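Local atomic coordinates of 2-methyl-aconitate isomerase (Shewanella oneidensis, PDB entry 5K87), a protein that catalyses the cis-trans isomerization of 2-methyl-aconitate by base-catalysed proton abstraction in the 2-methylcitrate route of propionate breakdown. Residues K25-R30 with L50-S55. The protein carries 1 engineered substitution. Sequence-based numbering, arbitrary orientation. Where two conformers were deposited one is given.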
loop_
_atom_site.group_PDB
_atom_site.type_symbol
_atom_site.label_atom_id
_atom_site.label_comp_id
_atom_site.label_asym_id
_atom_site.label_seq_id
_atom_site.Cartn_x
_atom_site.Cartn_y
_atom_site.Cartn_z
ATOM N N LYS A 25 -8.206 1.453 -4.971
ATOM C CA LYS A 25 -8.833 1.150 -3.685
ATOM C C LYS A 25 -9.142 2.451 -2.976
ATOM O O LYS A 25 -8.322 3.374 -2.985
ATOM C CB LYS A 25 -7.913 0.315 -2.781
ATOM C CG LYS A 25 -7.588 -1.063 -3.327
ATOM C CD LYS A 25 -6.920 -1.949 -2.277
ATOM C CE LYS A 25 -5.474 -1.566 -1.995
ATOM N NZ LYS A 25 -4.873 -2.555 -1.052
ATOM N N GLY A 26 -10.298 2.513 -2.330
ATOM C CA GLY A 26 -10.660 3.698 -1.586
ATOM C C GLY A 26 -11.523 3.391 -0.385
ATOM O O GLY A 26 -12.095 2.303 -0.264
ATOM N N VAL A 27 -11.608 4.364 0.512
ATOM C CA VAL A 27 -12.464 4.285 1.682
ATOM C C VAL A 27 -13.732 5.084 1.403
ATOM O O VAL A 27 -13.672 6.277 1.058
ATOM C CB VAL A 27 -11.761 4.822 2.949
ATOM C CG1 VAL A 27 -12.661 4.624 4.153
ATOM C CG2 VAL A 27 -10.413 4.142 3.156
ATOM N N PHE A 28 -14.872 4.410 1.543
ATOM C CA PHE A 28 -16.191 4.938 1.202
ATOM C C PHE A 28 -17.013 5.220 2.447
ATOM O O PHE A 28 -17.057 4.394 3.368
ATOM C CB PHE A 28 -16.958 3.901 0.381
ATOM C CG PHE A 28 -16.456 3.749 -1.025
ATOM C CD1 PHE A 28 -15.208 3.211 -1.270
ATOM C CD2 PHE A 28 -17.235 4.139 -2.104
ATOM C CE1 PHE A 28 -14.729 3.085 -2.565
ATOM C CE2 PHE A 28 -16.767 4.002 -3.413
ATOM C CZ PHE A 28 -15.514 3.483 -3.632
ATOM N N PHE A 29 -17.678 6.369 2.464
ATOM C CA PHE A 29 -18.538 6.782 3.564
ATOM C C PHE A 29 -19.891 7.227 3.043
ATOM O O PHE A 29 -19.979 7.928 2.020
ATOM C CB PHE A 29 -17.955 8.004 4.280
ATOM C CG PHE A 29 -16.562 7.819 4.811
ATOM C CD1 PHE A 29 -16.350 7.375 6.104
ATOM C CD2 PHE A 29 -15.466 8.127 4.023
ATOM C CE1 PHE A 29 -15.062 7.230 6.594
ATOM C CE2 PHE A 29 -14.179 7.979 4.511
ATOM C CZ PHE A 29 -13.982 7.533 5.797
ATOM N N ARG A 30 -20.945 6.873 3.771
ATOM C CA ARG A 30 -22.222 7.555 3.628
ATOM C C ARG A 30 -22.108 8.860 4.373
ATOM O O ARG A 30 -21.594 8.889 5.497
ATOM C CB ARG A 30 -23.337 6.785 4.325
ATOM C CG ARG A 30 -23.879 5.561 3.649
ATOM C CD ARG A 30 -25.270 5.215 4.224
ATOM N NE ARG A 30 -25.239 5.140 5.683
ATOM C CZ ARG A 30 -26.268 4.799 6.452
ATOM N NH1 ARG A 30 -27.438 4.492 5.905
ATOM N NH2 ARG A 30 -26.121 4.764 7.771
ATOM N N LEU A 50 -7.865 12.807 5.984
ATOM C CA LEU A 50 -6.414 12.708 6.068
ATOM C C LEU A 50 -5.988 11.675 7.103
ATOM O O LEU A 50 -5.129 10.821 6.828
ATOM C CB LEU A 50 -5.805 14.074 6.399
ATOM C CG LEU A 50 -5.735 15.065 5.234
ATOM C CD1 LEU A 50 -5.599 16.488 5.767
ATOM C CD2 LEU A 50 -4.567 14.743 4.317
ATOM N N ARG A 51 -6.590 11.719 8.279
ATOM C CA ARG A 51 -6.190 10.818 9.341
ATOM C C ARG A 51 -6.612 9.382 9.052
ATOM O O ARG A 51 -5.889 8.449 9.380
ATOM C CB ARG A 51 -6.765 11.297 10.672
ATOM C CG ARG A 51 -6.111 10.668 11.875
ATOM C CD ARG A 51 -4.625 10.998 11.944
ATOM N NE ARG A 51 -3.985 10.196 12.975
ATOM C CZ ARG A 51 -3.584 8.945 12.793
ATOM N NH1 ARG A 51 -3.740 8.361 11.605
ATOM N NH2 ARG A 51 -3.012 8.288 13.786
ATOM N N VAL A 52 -7.777 9.200 8.438
ATOM C CA VAL A 52 -8.201 7.847 8.062
ATOM C C VAL A 52 -7.175 7.216 7.114
ATOM O O VAL A 52 -6.797 6.057 7.261
ATOM C CB VAL A 52 -9.597 7.839 7.410
ATOM C CG1 VAL A 52 -9.889 6.485 6.768
ATOM C CG2 VAL A 52 -10.671 8.198 8.440
ATOM N N ILE A 53 -6.720 7.997 6.137
ATOM C CA ILE A 53 -5.803 7.509 5.116
ATOM C C ILE A 53 -4.351 7.386 5.617
ATOM O O ILE A 53 -3.597 6.549 5.130
ATOM C CB ILE A 53 -5.926 8.408 3.863
ATOM C CG1 ILE A 53 -7.255 8.152 3.153
ATOM C CG2 ILE A 53 -4.744 8.249 2.921
ATOM C CD1 ILE A 53 -7.364 6.764 2.505
ATOM N N GLY A 54 -3.970 8.222 6.583
ATOM C CA GLY A 54 -2.634 8.178 7.161
ATOM C C GLY A 54 -1.730 9.302 6.674
ATOM O O GLY A 54 -0.503 9.157 6.665
ATOM N N SER A 55 -2.331 10.423 6.288
ATOM C CA SER A 55 -1.628 11.590 5.753
ATOM C C SER A 55 -1.772 12.789 6.678
ATOM O O SER A 55 -2.684 12.832 7.497
ATOM C CB SER A 55 -2.222 11.954 4.394
ATOM O OG SER A 55 -1.873 11.002 3.416
#
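Val-27, pointing from strand 24-30 toward the last turn of helix 43-53, divides its two methyls between neighbouring helix residues. CG1, anti to the backbone N (chi1 -176°), meets CG1 of Val-52 at 4.2 Å. CG2 lies 4.1 Å from CD1 of Ile-53, the two side chains running antiparallel as they pass. Ile-53 gets there by its longer branch: its CB does not face the strand, but CG1, anti to the carbonyl carbon, and a bent chi2 of -68° bring CD1 over to Val-27. Two residues along the strand, on the same side, Phe-29 offers the far end of its ring, CZ standing 4.3 Å from CG2 of Val-52, which approaches the ring obliquely. Val-52 thus spans Val-27 and Phe-29 with one methyl each. No hydrogen bond crosses the interface; the contact is buried and wholly apolar. Val-394 packs on both Phe-29 and Val-52, and Ala-16 of strand 12-21 touches Val-27 and Phe-29. Phe-28 points to the other face of the strand, where it meets Ala-115 and Val-116 of helix 113-122. Just past Ile-53 the helix stops: Gly-54, with positive phi (104°), is the C-prime residue of a Schellman motif in which Ser-55 N bonds to Leu-50 O at 2.9 Å. Ile-53 also touches Ser-74 of the substrate-binding segment 71-75 (altered here by an engineered substitution), consistent with packing behind that site, though malonate lies about 12 Å from the Ile-53 side chain. The helix end packs on one face of the sheet joining strands 24-30, 12-21 and 75-81, in the diaminopimelate-epimerase-like fold of PrpF.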